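Local coordinates for protein inulin fructotransferase (Bacillus sp. snu-7, PDB 2INV) that cleaves inulin by intramolecular fructosyl transfer, releasing difructose anhydride from the chain as a trimeric, right-handed parallel beta-helix lyase, at residues A[127-130]-A[134-137]; A[47-50]-A[54-57]; A[13-18]-A[39-44]; A[123-128]-A[141-146]; A[200-203]-A[207-210]. One frame throughout, in Å; residues are numbered along the deposited sequence.

Contact 1 (A[127-130]-A[134-137]); sequences VKRA and RLSG
Leu135 fills the angle between Arg129 and Val127, and apolar contact carries most of the meeting. Its CD1 methyl rests against the start of the arginine side chain, 3.5 Å from Arg129 CB, and also approaches Val127, with CD1 4.1 Å from Val127 CG1. A branched leucine suits the place: its forked end lets CD1 lie between Val127 and Arg129 CB while CD2 covers the guanidinium. The CG atom of Leu135 lies anti to its carbonyl carbon (chi1 -78°), a rotation that brings the methyls closer to 127-130 than the bond to CB alone would suggest.

The second methyl meets a flat cation. Leu135 CD2 lies 3.7 Å above the guanidinium plane of Arg129, over its centre, and so covers one face with hydrocarbon while leaving the N-H groups directed around the rim. The arginine reaches this position through a bend at chi3 (66°). The loop between the segments joins strand 123-127 to strand 135-146, two successive stretches of a coil in the right-handed parallel beta-helix, and Val127 also packs on Ile138 and Phe140.

Polar contacts mostly lead away from the pair. Arg129 NH2 is hydrogen-bonded to Pro133 O, within the linking loop, and the same side chain packs on Gln104 of the second subunit. Arg134 forms a salt bridge with Asp193 and lies with it and Gln216 in a pocket occupied by fructose.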
# COMPACT_ATOMS: atom_id res chain seq x y z
N VAL A 127 -25.79 -4.07 -1.33
CA VAL A 127 -25.56 -4.61 -0.01
C VAL A 127 -26.37 -3.83 1.00
O VAL A 127 -26.18 -2.62 1.18
CB VAL A 127 -24.07 -4.49 0.33
CG1 VAL A 127 -23.76 -5.21 1.62
CG2 VAL A 127 -23.24 -5.05 -0.82
N LYS A 128 -27.29 -4.50 1.67
CA LYS A 128 -28.11 -3.83 2.66
C LYS A 128 -28.87 -4.80 3.52
O LYS A 128 -29.22 -5.90 3.10
CB LYS A 128 -29.09 -2.88 1.98
CG LYS A 128 -30.07 -3.58 1.05
CD LYS A 128 -31.05 -2.57 0.44
CE LYS A 128 -32.07 -3.28 -0.43
NZ LYS A 128 -33.14 -2.36 -0.91
N ARG A 129 -29.10 -4.40 4.75
CA ARG A 129 -29.85 -5.23 5.66
C ARG A 129 -30.52 -4.41 6.72
O ARG A 129 -30.02 -3.35 7.12
CB ARG A 129 -28.97 -6.28 6.32
CG ARG A 129 -29.79 -7.32 7.08
CD ARG A 129 -28.93 -8.41 7.66
NE ARG A 129 -28.03 -7.92 8.69
CZ ARG A 129 -27.12 -8.67 9.31
NH1 ARG A 129 -27.00 -9.95 9.00
NH2 ARG A 129 -26.34 -8.14 10.25
N ALA A 130 -31.67 -4.90 7.14
CA ALA A 130 -32.43 -4.22 8.16
C ALA A 130 -32.10 -4.93 9.46
O ALA A 130 -31.43 -5.96 9.48
CB ALA A 130 -33.90 -4.33 7.88
N ARG A 134 -24.73 -4.51 12.26
CA ARG A 134 -24.51 -3.90 10.98
C ARG A 134 -23.79 -4.99 10.25
O ARG A 134 -23.13 -5.84 10.85
CB ARG A 134 -23.56 -2.72 11.03
CG ARG A 134 -23.99 -1.56 11.85
CD ARG A 134 -22.81 -0.60 11.90
NE ARG A 134 -21.76 -1.10 12.79
CZ ARG A 134 -20.58 -0.52 12.94
NH1 ARG A 134 -20.28 0.57 12.25
NH2 ARG A 134 -19.71 -1.02 13.79
N LEU A 135 -23.90 -4.95 8.93
CA LEU A 135 -23.24 -5.92 8.10
C LEU A 135 -21.75 -5.77 8.28
O LEU A 135 -21.22 -4.66 8.29
CB LEU A 135 -23.63 -5.70 6.65
CG LEU A 135 -25.03 -6.29 6.49
CD1 LEU A 135 -25.67 -5.78 5.22
CD2 LEU A 135 -24.91 -7.80 6.51
N SER A 136 -21.07 -6.90 8.39
CA SER A 136 -19.65 -6.88 8.60
C SER A 136 -18.89 -7.92 7.80
O SER A 136 -19.43 -8.94 7.41
CB SER A 136 -19.36 -7.06 10.10
OG SER A 136 -18.01 -6.79 10.40
N GLY A 137 -17.62 -7.62 7.58
CA GLY A 137 -16.72 -8.50 6.86
C GLY A 137 -17.01 -8.88 5.42
O GLY A 137 -16.48 -9.88 4.93

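Contact 2 (A[47-50]-A[54-57]); sequences QRQT and ARPG
Gln49 lays its side chain along the backbone of 54-57, with CB 3.4 Å from Ala54 O and 3.5 Å from Arg55 CG. The CG atom stands beside the backbone N (chi1 -47°) and the chain is extended beyond it, which carries the amide past Arg55 to Pro56 and Gly57; Gln49 CD ends 3.8 Å from Gly57 N. A long, uncharged side chain with a polar tip fits this buried position, since the tip comes to rest among backbone N and O atoms. Gly57 has backbone angles (phi 99°, psi -154°) at which a side chain would press on the carbonyl of Pro56, so glycine is the natural residue there.

Arg55 packs its CG 3.3 Å from Gln49 O, and a bend at chi3 turns the guanidinium back over the chain. Gln49 O then lies near the plane of that group, at its edge, 3.5 Å from Arg55 NH1, while Thr50 O sits 3.6 Å above one face, offset toward the rim. The strongest polar partner of Arg55 belongs to another chain: NH2 is hydrogen-bonded to Gln104 O of the second subunit.

The two segments close the loop between helix 30-48 and strand 58-62. The positive charge of Arg55 is probably eased by the carbonyls of Gln49 and Thr50, just past the helix, and by Gln104 O of the second subunit.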
# COMPACT_ATOMS: atom_id res chain seq x y z
N GLN A 47 -30.72 -20.27 3.74
CA GLN A 47 -31.45 -21.51 3.92
C GLN A 47 -30.77 -22.26 5.03
O GLN A 47 -31.38 -22.64 6.04
CB GLN A 47 -31.30 -22.36 2.67
CG GLN A 47 -32.24 -23.53 2.62
CD GLN A 47 -33.64 -23.07 2.41
OE1 GLN A 47 -34.33 -22.68 3.36
NE2 GLN A 47 -34.07 -23.07 1.15
N ARG A 48 -29.48 -22.46 4.81
CA ARG A 48 -28.61 -23.21 5.69
C ARG A 48 -28.18 -22.56 7.00
O ARG A 48 -28.17 -23.23 8.04
CB ARG A 48 -27.40 -23.66 4.87
CG ARG A 48 -27.79 -24.67 3.80
CD ARG A 48 -26.62 -25.18 2.96
NE ARG A 48 -25.81 -24.09 2.44
CZ ARG A 48 -24.73 -23.61 3.05
NH1 ARG A 48 -24.34 -24.13 4.21
NH2 ARG A 48 -24.05 -22.61 2.51
N GLN A 49 -27.82 -21.28 6.98
CA GLN A 49 -27.38 -20.63 8.22
C GLN A 49 -28.50 -19.78 8.83
O GLN A 49 -28.60 -18.58 8.58
CB GLN A 49 -26.13 -19.80 7.93
CG GLN A 49 -25.11 -20.59 7.12
CD GLN A 49 -23.86 -19.81 6.76
OE1 GLN A 49 -22.95 -20.35 6.13
NE2 GLN A 49 -23.80 -18.54 7.18
N THR A 50 -29.33 -20.44 9.63
CA THR A 50 -30.46 -19.78 10.28
C THR A 50 -30.15 -19.24 11.69
O THR A 50 -30.88 -18.38 12.20
CB THR A 50 -31.66 -20.76 10.37
OG1 THR A 50 -31.26 -21.97 11.04
CG2 THR A 50 -32.17 -21.11 8.97
N ALA A 54 -24.48 -19.01 14.22
CA ALA A 54 -23.88 -19.87 13.23
C ALA A 54 -24.11 -19.31 11.84
O ALA A 54 -24.82 -19.90 11.02
CB ALA A 54 -24.46 -21.28 13.33
N ARG A 55 -23.52 -18.14 11.58
CA ARG A 55 -23.65 -17.52 10.26
C ARG A 55 -22.31 -16.99 9.75
O ARG A 55 -22.08 -15.78 9.66
CB ARG A 55 -24.75 -16.46 10.28
CG ARG A 55 -26.12 -17.13 10.23
CD ARG A 55 -27.26 -16.26 9.70
NE ARG A 55 -27.84 -15.40 10.73
CZ ARG A 55 -29.14 -15.12 10.82
NH1 ARG A 55 -29.99 -15.63 9.95
NH2 ARG A 55 -29.58 -14.33 11.79
N PRO A 56 -21.39 -17.93 9.47
CA PRO A 56 -20.01 -17.85 8.96
C PRO A 56 -19.96 -17.12 7.63
O PRO A 56 -18.99 -16.42 7.32
CB PRO A 56 -19.62 -19.31 8.80
CG PRO A 56 -20.27 -19.93 9.96
CD PRO A 56 -21.65 -19.29 9.99
N GLY A 57 -21.00 -17.32 6.84
CA GLY A 57 -21.07 -16.69 5.54
C GLY A 57 -20.64 -17.72 4.51
O GLY A 57 -20.77 -18.92 4.73

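Contact 3 (A[13-18]-A[39-44]); sequences NTYDVT and NDIIAD
Strand 14-16 runs beside one turn of helix 30-48, the backbones coming nearest at Tyr15 and Ile41, whose CA atoms are 7.7 Å apart. Tyr15 points toward the helix and presents a ring face to Ile41: the CG2 methyl lies over that face in a CH-pi contact. Because CG2 of Ile41 is the branch anti to the backbone N, CG1 and CD1 are left to run alongside, and CD1 reaches to 3.9 Å from Tyr15 CB and 4.4 Å from Val17 CG1. Beta-branched isoleucine thus covers both the tyrosine and the valine two residues further along.

Helix 30-48 packs over the N-terminal end of the parallel beta-helix, where strand 14-16 pairs with strand 58-62; Ile41 also touches Ile60.

At the far end of the ring, the phenol donates a hydrogen bond from Tyr15 OH to Asp44 OD2 at 2.8 Å. The oxygen offers its anti lone pair, lies in the plane of the ring, and belongs to a carboxylate set 84° from that plane. Arg48 binds both ends of this bond, through a salt bridge to Asp44 OD2 and a hydrogen bond to Tyr15 OH, a setting likely to keep Asp44 ionised. Beyond the tyrosine, Asp16 closes an Asx turn: its OD1 accepts from the backbone N of Thr18 and also from Thr18 OG1.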
# COMPACT_ATOMS: atom_id res chain seq x y z
N ASN A 13 -19.53 -24.22 2.08
CA ASN A 13 -19.85 -22.80 2.00
C ASN A 13 -19.12 -22.13 0.85
O ASN A 13 -18.91 -20.91 0.86
CB ASN A 13 -19.50 -22.10 3.31
CG ASN A 13 -20.45 -22.48 4.44
OD1 ASN A 13 -20.04 -22.63 5.59
ND2 ASN A 13 -21.73 -22.65 4.12
N THR A 14 -18.72 -22.92 -0.14
CA THR A 14 -18.02 -22.39 -1.31
C THR A 14 -18.85 -22.76 -2.54
O THR A 14 -19.20 -23.94 -2.72
CB THR A 14 -16.62 -23.01 -1.47
OG1 THR A 14 -15.88 -22.86 -0.25
CG2 THR A 14 -15.85 -22.33 -2.60
N TYR A 15 -19.18 -21.77 -3.36
CA TYR A 15 -19.95 -22.03 -4.58
C TYR A 15 -19.15 -21.51 -5.77
O TYR A 15 -18.30 -20.61 -5.63
CB TYR A 15 -21.29 -21.29 -4.59
CG TYR A 15 -22.20 -21.48 -3.38
CD1 TYR A 15 -21.89 -20.92 -2.15
CD2 TYR A 15 -23.42 -22.16 -3.51
CE1 TYR A 15 -22.76 -21.03 -1.07
CE2 TYR A 15 -24.30 -22.27 -2.43
CZ TYR A 15 -23.97 -21.70 -1.22
OH TYR A 15 -24.83 -21.79 -0.15
N ASP A 16 -19.42 -22.07 -6.94
CA ASP A 16 -18.76 -21.65 -8.19
C ASP A 16 -20.00 -21.23 -8.98
O ASP A 16 -20.91 -22.04 -9.16
CB ASP A 16 -18.12 -22.86 -8.88
CG ASP A 16 -17.60 -22.53 -10.27
OD1 ASP A 16 -18.38 -21.98 -11.08
OD2 ASP A 16 -16.43 -22.85 -10.58
N VAL A 17 -20.08 -19.99 -9.45
CA VAL A 17 -21.29 -19.60 -10.16
C VAL A 17 -21.66 -20.47 -11.36
O VAL A 17 -22.84 -20.61 -11.67
CB VAL A 17 -21.29 -18.10 -10.60
CG1 VAL A 17 -21.35 -17.20 -9.38
CG2 VAL A 17 -20.08 -17.79 -11.44
N THR A 18 -20.67 -21.09 -12.02
CA THR A 18 -20.98 -21.91 -13.19
C THR A 18 -21.56 -23.31 -12.95
O THR A 18 -22.18 -23.87 -13.86
CB THR A 18 -19.73 -22.07 -14.11
OG1 THR A 18 -18.78 -22.93 -13.48
CG2 THR A 18 -19.08 -20.71 -14.37
N ASN A 39 -28.32 -14.58 -6.50
CA ASN A 39 -29.42 -14.41 -5.56
C ASN A 39 -29.89 -15.78 -5.06
O ASN A 39 -30.24 -15.92 -3.89
CB ASN A 39 -30.58 -13.64 -6.19
CG ASN A 39 -30.34 -12.13 -6.18
OD1 ASN A 39 -29.78 -11.59 -5.22
ND2 ASN A 39 -30.79 -11.45 -7.23
N ASP A 40 -29.89 -16.79 -5.93
CA ASP A 40 -30.32 -18.12 -5.49
C ASP A 40 -29.28 -18.72 -4.57
O ASP A 40 -29.62 -19.47 -3.65
CB ASP A 40 -30.56 -19.07 -6.67
CG ASP A 40 -31.29 -20.34 -6.26
OD1 ASP A 40 -32.46 -20.25 -5.81
OD2 ASP A 40 -30.71 -21.43 -6.38
N ILE A 41 -28.00 -18.40 -4.79
CA ILE A 41 -26.97 -18.92 -3.90
C ILE A 41 -27.13 -18.30 -2.52
O ILE A 41 -27.11 -19.00 -1.52
CB ILE A 41 -25.54 -18.64 -4.42
CG1 ILE A 41 -25.23 -19.53 -5.63
CG2 ILE A 41 -24.53 -18.90 -3.32
CD1 ILE A 41 -24.00 -19.12 -6.40
N ILE A 42 -27.29 -16.98 -2.46
CA ILE A 42 -27.46 -16.31 -1.18
C ILE A 42 -28.69 -16.87 -0.48
O ILE A 42 -28.72 -16.97 0.74
CB ILE A 42 -27.64 -14.78 -1.34
CG1 ILE A 42 -26.36 -14.16 -1.90
CG2 ILE A 42 -27.96 -14.16 0.02
CD1 ILE A 42 -26.49 -12.70 -2.26
N ALA A 43 -29.70 -17.25 -1.27
CA ALA A 43 -30.91 -17.81 -0.71
C ALA A 43 -30.60 -19.16 -0.08
O ALA A 43 -31.20 -19.54 0.92
CB ALA A 43 -31.97 -17.95 -1.80
N ASP A 44 -29.64 -19.89 -0.65
CA ASP A 44 -29.27 -21.19 -0.11
C ASP A 44 -28.45 -21.03 1.16
O ASP A 44 -28.51 -21.87 2.06
CB ASP A 44 -28.47 -22.02 -1.12
CG ASP A 44 -28.12 -23.40 -0.58
OD1 ASP A 44 -29.02 -24.25 -0.46
OD2 ASP A 44 -26.93 -23.62 -0.26

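Contact 4 (A[123-128]-A[141-146]); sequences QAFLVK and RDFCLD. With 2PO (phosphonate), chain G.
Phe125 projects across the interior toward Phe143 and Leu145, and the hollow between these two receives the corner of its ring. One atom, Phe125 CE1, does the touching: it lies 4.1 Å from Phe143 CZ and 4.1 Å from Leu145 CD2. The two rings come from opposite directions and form an offset edge-to-face pair, with centroids 5.9 Å apart and planes at 62°, the edge of Phe143 turned toward the face of Phe125. Leu145 CD2 meets Phe125 differently, at the ring's edge and near its plane. The same methyl is the bump that fits against Ala124, whose CB is 4.1 Å away; a small alanine suits this spot, where the leucine comes close to the chain. Phe143 CG stands between the backbone N and the carbonyl carbon (chi1 74°), which extends the ring inward from the strand.

At the start of 141-146 the chemistry changes. Arg141 NE forms a salt bridge with Asp142 OD2 at 3.1 Å, the donor coming from above the carboxylate plane. The bound phosphonate lies over one face of the Arg141 guanidinium, its O1P 3.6 Å above the plane and offset toward the rim. Arg141 packs on Arg141 of both other subunits, so the anion probably sits where the arginines of three chains gather.

On the apolar side, Val115, Ile164, Met178 and Phe180 add to the packing round Phe143, Leu145 and Ala124. Large aliphatic and aromatic side chains stacked inward from successive coils are the hallmark of the right-handed parallel beta-helix core.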
# COMPACT_ATOMS: atom_id res chain seq x y z
N GLN A 123 -28.14 -0.95 -9.40
CA GLN A 123 -26.98 -1.65 -8.87
C GLN A 123 -26.87 -3.14 -9.15
O GLN A 123 -27.81 -3.91 -8.93
CB GLN A 123 -26.91 -1.40 -7.36
CG GLN A 123 -27.26 0.03 -6.98
CD GLN A 123 -28.71 0.22 -6.56
OE1 GLN A 123 -29.62 -0.43 -7.09
NE2 GLN A 123 -28.94 1.13 -5.63
N ALA A 124 -25.70 -3.56 -9.63
CA ALA A 124 -25.45 -4.97 -9.92
C ALA A 124 -25.50 -5.66 -8.57
O ALA A 124 -26.12 -6.71 -8.40
CB ALA A 124 -24.08 -5.16 -10.56
N PHE A 125 -24.83 -5.04 -7.60
CA PHE A 125 -24.79 -5.54 -6.24
C PHE A 125 -25.24 -4.46 -5.28
O PHE A 125 -24.69 -3.36 -5.25
CB PHE A 125 -23.38 -6.02 -5.88
CG PHE A 125 -22.94 -7.22 -6.67
CD1 PHE A 125 -22.27 -7.08 -7.88
CD2 PHE A 125 -23.26 -8.50 -6.22
CE1 PHE A 125 -21.92 -8.20 -8.63
CE2 PHE A 125 -22.91 -9.62 -6.96
CZ PHE A 125 -22.24 -9.47 -8.17
N LEU A 126 -26.26 -4.79 -4.49
CA LEU A 126 -26.77 -3.86 -3.50
C LEU A 126 -26.71 -4.55 -2.15
O LEU A 126 -27.45 -5.51 -1.88
CB LEU A 126 -28.21 -3.46 -3.82
CG LEU A 126 -28.85 -2.46 -2.85
CD1 LEU A 126 -28.00 -1.20 -2.73
CD2 LEU A 126 -30.24 -2.12 -3.35
N VAL A 127 -25.79 -4.07 -1.33
CA VAL A 127 -25.56 -4.61 -0.01
C VAL A 127 -26.37 -3.83 1.00
O VAL A 127 -26.18 -2.62 1.18
CB VAL A 127 -24.07 -4.49 0.33
CG1 VAL A 127 -23.76 -5.21 1.62
CG2 VAL A 127 -23.24 -5.05 -0.82
N LYS A 128 -27.29 -4.50 1.67
CA LYS A 128 -28.11 -3.83 2.66
C LYS A 128 -28.87 -4.80 3.52
O LYS A 128 -29.22 -5.90 3.10
CB LYS A 128 -29.09 -2.88 1.98
CG LYS A 128 -30.07 -3.58 1.05
CD LYS A 128 -31.05 -2.57 0.44
CE LYS A 128 -32.07 -3.28 -0.43
NZ LYS A 128 -33.14 -2.36 -0.91
N ARG A 141 -13.88 -9.18 -4.40
CA ARG A 141 -12.55 -9.13 -4.97
C ARG A 141 -12.26 -9.90 -6.24
O ARG A 141 -12.89 -10.89 -6.58
CB ARG A 141 -11.54 -9.56 -3.91
CG ARG A 141 -11.59 -11.03 -3.60
CD ARG A 141 -10.70 -11.38 -2.44
NE ARG A 141 -9.30 -11.11 -2.73
CZ ARG A 141 -8.32 -11.28 -1.86
NH1 ARG A 141 -8.58 -11.73 -0.64
NH2 ARG A 141 -7.06 -11.01 -2.20
N ASP A 142 -11.25 -9.38 -6.92
CA ASP A 142 -10.72 -9.94 -8.15
C ASP A 142 -11.68 -10.30 -9.27
O ASP A 142 -11.54 -11.36 -9.88
CB ASP A 142 -9.83 -11.13 -7.79
CG ASP A 142 -8.80 -10.78 -6.73
OD1 ASP A 142 -8.06 -9.78 -6.90
OD2 ASP A 142 -8.72 -11.50 -5.71
N PHE A 143 -12.66 -9.45 -9.54
CA PHE A 143 -13.55 -9.69 -10.67
C PHE A 143 -13.88 -8.39 -11.39
O PHE A 143 -13.48 -7.31 -10.94
CB PHE A 143 -14.80 -10.52 -10.28
CG PHE A 143 -15.84 -9.78 -9.50
CD1 PHE A 143 -16.85 -9.08 -10.15
CD2 PHE A 143 -15.87 -9.88 -8.11
CE1 PHE A 143 -17.89 -8.48 -9.41
CE2 PHE A 143 -16.90 -9.29 -7.38
CZ PHE A 143 -17.91 -8.60 -8.03
N CYS A 144 -14.57 -8.48 -12.52
CA CYS A 144 -14.86 -7.32 -13.35
C CYS A 144 -16.32 -6.91 -13.56
O CYS A 144 -17.15 -7.73 -13.93
CB CYS A 144 -14.19 -7.55 -14.71
SG CYS A 144 -14.42 -6.24 -15.94
N LEU A 145 -16.60 -5.62 -13.33
CA LEU A 145 -17.93 -5.05 -13.51
C LEU A 145 -17.87 -4.06 -14.67
O LEU A 145 -17.23 -3.01 -14.58
CB LEU A 145 -18.40 -4.36 -12.23
CG LEU A 145 -18.91 -5.29 -11.13
CD1 LEU A 145 -19.18 -4.50 -9.86
CD2 LEU A 145 -20.17 -6.00 -11.60
N ASP A 146 -18.57 -4.41 -15.75
CA ASP A 146 -18.57 -3.62 -16.98
C ASP A 146 -19.98 -3.13 -17.37
O ASP A 146 -20.91 -3.93 -17.52
CB ASP A 146 -17.91 -4.49 -18.06
CG ASP A 146 -18.10 -3.98 -19.47
OD1 ASP A 146 -18.38 -2.78 -19.66
OD2 ASP A 146 -17.96 -4.80 -20.40
P 2PO G . -6.00 -14.45 -3.44
O1P 2PO G . -7.16 -14.76 -2.41
O2P 2PO G . -6.66 -14.38 -4.88
O3P 2PO G . -4.77 -15.30 -3.33

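Contact 5 (A[200-203]-A[207-210]); sequences NMIA and NCVE
Ile202 and Val209 cross at about a right angle, the end of one reaching the branch of the other: Ile202 CD1 is 3.5 Å from Val209 CG2, closer than carbon pairs usually pack. The isoleucine has its CG1 arm beside the backbone N (chi1 -40°), which sends CD1 off in the direction of Val209 and leaves CG2, the branch anti to that N, for the other neighbour. A beta-branched side chain with one longer arm thus serves two residues in succession.

Cys208 is that neighbour. Its CB comes 3.6 Å from Ile202 CG2, and both side chains start out toward the opposing segment. The sulfur lies beside the backbone of 200-203, Cys208 SG 3.3 Å from Ile202 O. A compact residue suits the place, because the CA atoms of Ile202 and Cys208 stand only 5.8 Å apart and little width remains between the backbones.

Met225 of strand 224-226 packs on Ile202, Cys208 and Val209, while Ala186 lies against Ile202 and Leu187 and Leu234 against Val209. Fructose is bound about 8 Å from the Cys208 side chain, and Ala203 packs on Phe250, a residue of a sugar pocket. Strands 201-203 and 207-211 follow each other round a tight corner, and each pairs in parallel with strands of adjacent coils; inward-facing apolar residues meeting across such a corner are the pattern of a parallel beta-helix.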
# COMPACT_ATOMS: atom_id res chain seq x y z
N ASN A 200 -7.29 -1.51 -6.55
CA ASN A 200 -8.34 -1.64 -7.56
C ASN A 200 -8.10 -0.77 -8.79
O ASN A 200 -7.31 0.17 -8.75
CB ASN A 200 -9.73 -1.29 -7.00
CG ASN A 200 -10.05 -2.01 -5.72
OD1 ASN A 200 -10.54 -3.24 -5.83
ND2 ASN A 200 -9.86 -1.47 -4.63
N MSE A 201 -8.81 -1.11 -9.86
CA MSE A 201 -8.75 -0.38 -11.12
C MSE A 201 -10.17 0.08 -11.44
O MSE A 201 -11.00 -0.71 -11.91
CB MSE A 201 -8.23 -1.27 -12.24
CG MSE A 201 -8.35 -0.68 -13.64
SE MSE A 201 -7.42 0.98 -13.85
CE MSE A 201 -5.64 0.29 -14.08
N ILE A 202 -10.43 1.35 -11.16
CA ILE A 202 -11.74 1.95 -11.37
C ILE A 202 -11.61 3.08 -12.37
O ILE A 202 -11.24 4.21 -11.99
CB ILE A 202 -12.26 2.54 -10.06
CG1 ILE A 202 -11.90 1.61 -8.90
CG2 ILE A 202 -13.76 2.76 -10.14
CD1 ILE A 202 -12.20 2.17 -7.54
N ALA A 203 -11.90 2.82 -13.64
CA ALA A 203 -11.76 3.88 -14.62
C ALA A 203 -12.78 3.85 -15.74
O ALA A 203 -13.42 2.82 -16.00
CB ALA A 203 -10.36 3.87 -15.20
N ASN A 207 -18.50 7.94 -12.11
CA ASN A 207 -18.04 8.16 -10.75
C ASN A 207 -17.28 6.91 -10.34
O ASN A 207 -17.68 5.80 -10.69
CB ASN A 207 -19.22 8.37 -9.80
CG ASN A 207 -20.10 9.53 -10.21
OD1 ASN A 207 -20.85 9.43 -11.18
ND2 ASN A 207 -20.02 10.63 -9.47
N CYS A 208 -16.21 7.06 -9.57
CA CYS A 208 -15.42 5.91 -9.14
C CYS A 208 -15.73 5.44 -7.71
O CYS A 208 -16.29 4.35 -7.53
CB CYS A 208 -13.93 6.22 -9.32
SG CYS A 208 -13.48 6.51 -11.05
N VAL A 209 -15.36 6.22 -6.70
CA VAL A 209 -15.63 5.82 -5.33
C VAL A 209 -16.38 6.92 -4.56
O VAL A 209 -15.89 8.04 -4.41
CB VAL A 209 -14.35 5.46 -4.56
CG1 VAL A 209 -14.69 5.11 -3.12
CG2 VAL A 209 -13.67 4.27 -5.23
N GLU A 210 -17.55 6.56 -4.06
CA GLU A 210 -18.41 7.48 -3.32
C GLU A 210 -18.70 7.03 -1.88
O GLU A 210 -19.51 6.13 -1.65
CB GLU A 210 -19.73 7.68 -4.07
CG GLU A 210 -19.58 8.37 -5.41
CD GLU A 210 -20.87 8.37 -6.22
OE1 GLU A 210 -21.01 7.50 -7.10
OE2 GLU A 210 -21.75 9.22 -5.95

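Overall arrangement
Contacts 4 and 5 are buried, centres about 12 Å apart: contact 4 packs aromatic and aliphatic groups across the interior, contact 5 aliphatic groups and a cysteine round one corner. Contact 4 alone adds a charged end, at the subunit meeting with the phosphonate. Contact 1 shares Val127, Lys128 and strand 135-146 with contact 4 but sits at a partly exposed corner, where arginines reach fructose or a second subunit. Contacts 2 and 3 both use helix 30-48 at the N-terminal end and touch through Arg48 and Tyr15: contact 3 is buried and mixes CH-pi packing with an ionic hydrogen-bond network, whereas contact 2 is a loop closure dominated by amide, carbonyl and guanidinium groups.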